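Local structure of sensory box/GGDEF family protein (Vibrio cholerae serotype O1, 6EIB) at residues R138-A143 with C155-R159. The protein catalyses the condensation of two GTP molecules into the second messenger cyclic di-GMP, a magnesium-dependent reaction of its GGDEF domain that is involved in biofilm formation. Numbering follows the deposited sequence.
With SO4 (sulfate ion), chain G.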
ATOM      1  N   ARG A 138     -10.058   7.114  -2.926  1.00 19.85           N
ATOM      2  CA  ARG A 138     -10.932   7.569  -1.843  1.00 20.78           C
ATOM      3  C   ARG A 138     -11.386   6.393  -0.969  1.00 20.60           C
ATOM      4  O   ARG A 138     -11.435   6.488   0.276  1.00 18.25           O
ATOM      5  CB  ARG A 138     -12.142   8.318  -2.412  1.00 22.14           C
ATOM      6  CG  ARG A 138     -13.172   8.591  -1.401  1.00 26.44           C
ATOM      7  CD  ARG A 138     -14.364   9.252  -2.012  1.00 31.10           C
ATOM      8  NE  ARG A 138     -15.341   9.511  -0.967  1.00 36.11           N
ATOM      9  CZ  ARG A 138     -16.281   8.638  -0.634  1.00 38.98           C
ATOM     10  NH1 ARG A 138     -16.368   7.480  -1.296  1.00 37.81           N
ATOM     11  NH2 ARG A 138     -17.137   8.935   0.334  1.00 41.67           N
ATOM     12  N   ARG A 139     -11.706   5.268  -1.609  1.00 21.31           N
ATOM     13  CA  ARG A 139     -12.185   4.100  -0.861  1.00 21.31           C
ATOM     14  C   ARG A 139     -11.036   3.376  -0.145  1.00 21.14           C
ATOM     15  O   ARG A 139     -11.198   2.961   0.998  1.00 21.43           O
ATOM     16  CB  ARG A 139     -12.945   3.137  -1.784  1.00 23.07           C
ATOM     17  CG  ARG A 139     -14.309   3.665  -2.274  1.00 23.59           C
ATOM     18  CD  ARG A 139     -15.064   2.599  -2.977  1.00 25.03           C
ATOM     19  NE  ARG A 139     -14.312   2.134  -4.135  1.00 24.78           N
ATOM     20  CZ  ARG A 139     -14.552   2.538  -5.388  1.00 24.14           C
ATOM     21  NH1 ARG A 139     -15.546   3.389  -5.629  1.00 23.53           N
ATOM     22  NH2 ARG A 139     -13.824   2.066  -6.399  1.00 23.07           N
ATOM     23  N   SER A 140      -9.879   3.220  -0.786  1.00 21.39           N
ATOM     24  CA  SER A 140      -8.786   2.550  -0.078  1.00 21.24           C
ATOM     25  C   SER A 140      -8.271   3.458   1.029  1.00 21.20           C
ATOM     26  O   SER A 140      -7.904   2.981   2.090  1.00 20.15           O
ATOM     27  CB  SER A 140      -7.647   2.114  -1.013  1.00 22.19           C
ATOM     28  OG  SER A 140      -6.964   3.191  -1.632  1.00 23.45           O
ATOM     29  N   ASP A 141      -8.251   4.769   0.784  1.00 22.72           N
ATOM     30  CA  ASP A 141      -7.797   5.710   1.798  1.00 23.42           C
ATOM     31  C   ASP A 141      -8.746   5.662   2.992  1.00 25.81           C
ATOM     32  O   ASP A 141      -8.303   5.704   4.160  1.00 27.70           O
ATOM     33  CB  ASP A 141      -7.696   7.131   1.199  1.00 25.38           C
ATOM     34  CG  ASP A 141      -6.993   8.142   2.135  1.00 26.50           C
ATOM     35  OD1 ASP A 141      -6.089   7.743   2.897  1.00 25.06           O
ATOM     36  OD2 ASP A 141      -7.364   9.348   2.106  1.00 28.30           O
ATOM     37  N   GLN A 142     -10.050   5.563   2.735  1.00 25.76           N
ATOM     38  CA  GLN A 142     -11.013   5.539   3.844  1.00 25.66           C
ATOM     39  C   GLN A 142     -10.945   4.254   4.663  1.00 24.17           C
ATOM     40  O   GLN A 142     -11.069   4.261   5.894  1.00 22.51           O
ATOM     41  CB  GLN A 142     -12.450   5.711   3.322  1.00 29.35           C
ATOM     42  CG  GLN A 142     -13.438   5.984   4.429  1.00 36.00           C
ATOM     43  CD  GLN A 142     -14.878   5.880   3.983  1.00 41.07           C
ATOM     44  OE1 GLN A 142     -15.551   4.888   4.276  1.00 45.28           O
ATOM     45  NE2 GLN A 142     -15.358   6.886   3.249  1.00 39.91           N
ATOM     46  N   ALA A 143     -10.703   3.151   3.967  1.00 22.99           N
ATOM     47  CA  ALA A 143     -10.512   1.856   4.596  1.00 23.33           C
ATOM     48  C   ALA A 143      -9.239   1.871   5.402  1.00 21.39           C
ATOM     49  O   ALA A 143      -9.166   1.233   6.441  1.00 25.25           O
ATOM     50  CB  ALA A 143     -10.481   0.683   3.499  1.00 16.84           C
ATOM     51  N   CYS A 155      -5.683  -4.053   9.092  1.00 25.77           N
ATOM     52  CA  CYS A 155      -6.047  -4.028   7.683  0.55 26.07           C
ATOM     53  C   CYS A 155      -7.551  -4.000   7.529  1.00 26.90           C
ATOM     54  O   CYS A 155      -8.265  -4.678   8.268  1.00 29.65           O
ATOM     55  CB  CYS A 155      -5.483  -5.241   6.947  0.55 26.32           C
ATOM     56  SG  CYS A 155      -3.768  -5.072   6.540  0.55 26.35           S
ATOM     57  N   CYS A 156      -8.041  -3.216   6.568  1.00 24.45           N
ATOM     58  CA  CYS A 156      -9.479  -3.139   6.318  0.56 24.04           C
ATOM     59  C   CYS A 156      -9.792  -3.125   4.826  1.00 23.88           C
ATOM     60  O   CYS A 156      -9.103  -2.492   4.038  1.00 21.41           O
ATOM     61  CB  CYS A 156     -10.091  -1.890   6.965  0.56 23.88           C
ATOM     62  SG  CYS A 156     -10.530  -2.099   8.702  0.56 28.86           S
ATOM     63  N   ILE A 157     -10.854  -3.818   4.444  1.00 25.43           N
ATOM     64  CA  ILE A 157     -11.345  -3.693   3.074  1.00 27.11           C
ATOM     65  C   ILE A 157     -12.502  -2.682   3.066  1.00 28.20           C
ATOM     66  O   ILE A 157     -13.317  -2.653   3.990  1.00 27.92           O
ATOM     67  CB  ILE A 157     -11.787  -5.037   2.527  1.00 30.34           C
ATOM     68  CG1 ILE A 157     -12.141  -4.947   1.046  1.00 31.22           C
ATOM     69  CG2 ILE A 157     -12.959  -5.556   3.293  1.00 33.45           C
ATOM     70  CD1 ILE A 157     -12.287  -6.333   0.467  1.00 34.29           C
ATOM     71  N   TYR A 158     -12.554  -1.804   2.077  1.00 30.30           N
ATOM     72  CA  TYR A 158     -13.683  -0.864   2.045  1.00 33.62           C
ATOM     73  C   TYR A 158     -15.012  -1.534   1.759  1.00 38.60           C
ATOM     74  O   TYR A 158     -15.135  -2.284   0.799  1.00 40.64           O
ATOM     75  CB  TYR A 158     -13.455   0.233   1.013  1.00 33.02           C
ATOM     76  CG  TYR A 158     -14.613   1.199   0.927  1.00 34.65           C
ATOM     77  CD1 TYR A 158     -15.696   0.941   0.073  1.00 35.52           C
ATOM     78  CD2 TYR A 158     -14.641   2.350   1.688  1.00 35.81           C
ATOM     79  CE1 TYR A 158     -16.765   1.803  -0.017  1.00 36.78           C
ATOM     80  CE2 TYR A 158     -15.712   3.230   1.603  1.00 36.96           C
ATOM     81  CZ  TYR A 158     -16.768   2.946   0.749  1.00 38.12           C
ATOM     82  OH  TYR A 158     -17.838   3.809   0.650  1.00 40.24           O
ATOM     83  N   ARG A 159     -16.010  -1.203   2.568  1.00 42.26           N
ATOM     84  CA  ARG A 159     -17.402  -1.560   2.326  1.00 48.39           C
ATOM     85  C   ARG A 159     -18.278  -0.321   2.520  1.00 52.50           C
ATOM     86  O   ARG A 159     -17.981   0.546   3.344  1.00 51.54           O
ATOM     87  CB  ARG A 159     -17.876  -2.701   3.231  1.00 51.03           C
ATOM     88  CG  ARG A 159     -17.215  -4.030   2.952  1.00 52.52           C
ATOM     89  CD  ARG A 159     -17.381  -4.395   1.480  1.00 53.91           C
ATOM     90  NE  ARG A 159     -16.712  -5.650   1.142  1.00 55.23           N
ATOM     91  CZ  ARG A 159     -16.470  -6.070  -0.098  1.00 55.19           C
ATOM     92  NH1 ARG A 159     -16.836  -5.334  -1.147  1.00 54.06           N
ATOM     93  NH2 ARG A 159     -15.852  -7.232  -0.288  1.00 56.11           N
TER
HETATM   94  S   SO4 G 203     -19.289   6.822   1.655  1.00 90.43           S
HETATM   95  O1  SO4 G 203     -17.858   6.552   1.654  1.00 90.64           O
HETATM   96  O2  SO4 G 203     -19.910   6.049   2.725  1.00 90.62           O
HETATM   97  O3  SO4 G 203     -19.520   8.243   1.918  1.00 90.69           O
HETATM   98  O4  SO4 G 203     -19.840   6.437   0.360  1.00 89.93           O
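Tyr158 lies across helix 133-148, against Arg139 and Ala143. The contact belongs to the beta-alpha-beta unit of the GGDEF domain formed by strand 119-125, helix 133-148 and edge strand 154-157. Tyr158 follows the last strand residue. Its CG is anti to the backbone N (chi1 179°), which carries the ring over the helix. Arg139 CG sits above the ring centre in a CH-pi contact, 3.8 Å from the centroid and 9° off the ring normal. Arg139 CD lies over the CD1 and CE1 atoms of the same face. The chain then bends at chi3 (-60°), which turns NE away from the ring. The Arg139 guanidinium forms a salt bridge with Asp130 and hydrogen bonds to Ser124 OG and the carbonyl oxygen of Ser125. Ala143 packs against the base of the tyrosine, with its CB 3.9 Å from Tyr158 CB and 4.3 Å from Cys156 CB. Gln142 meets the ring at its edge, where OE1 is 3.1 Å from Tyr158 CE2. A sulfate ion, probably from the crystallisation liquor, joins the ends of Tyr158, Arg138 and Gln142. Its O1 accepts hydrogen bonds from Tyr158 OH, Arg138 NH2 and, at 3.0 Å, Gln142 NE2.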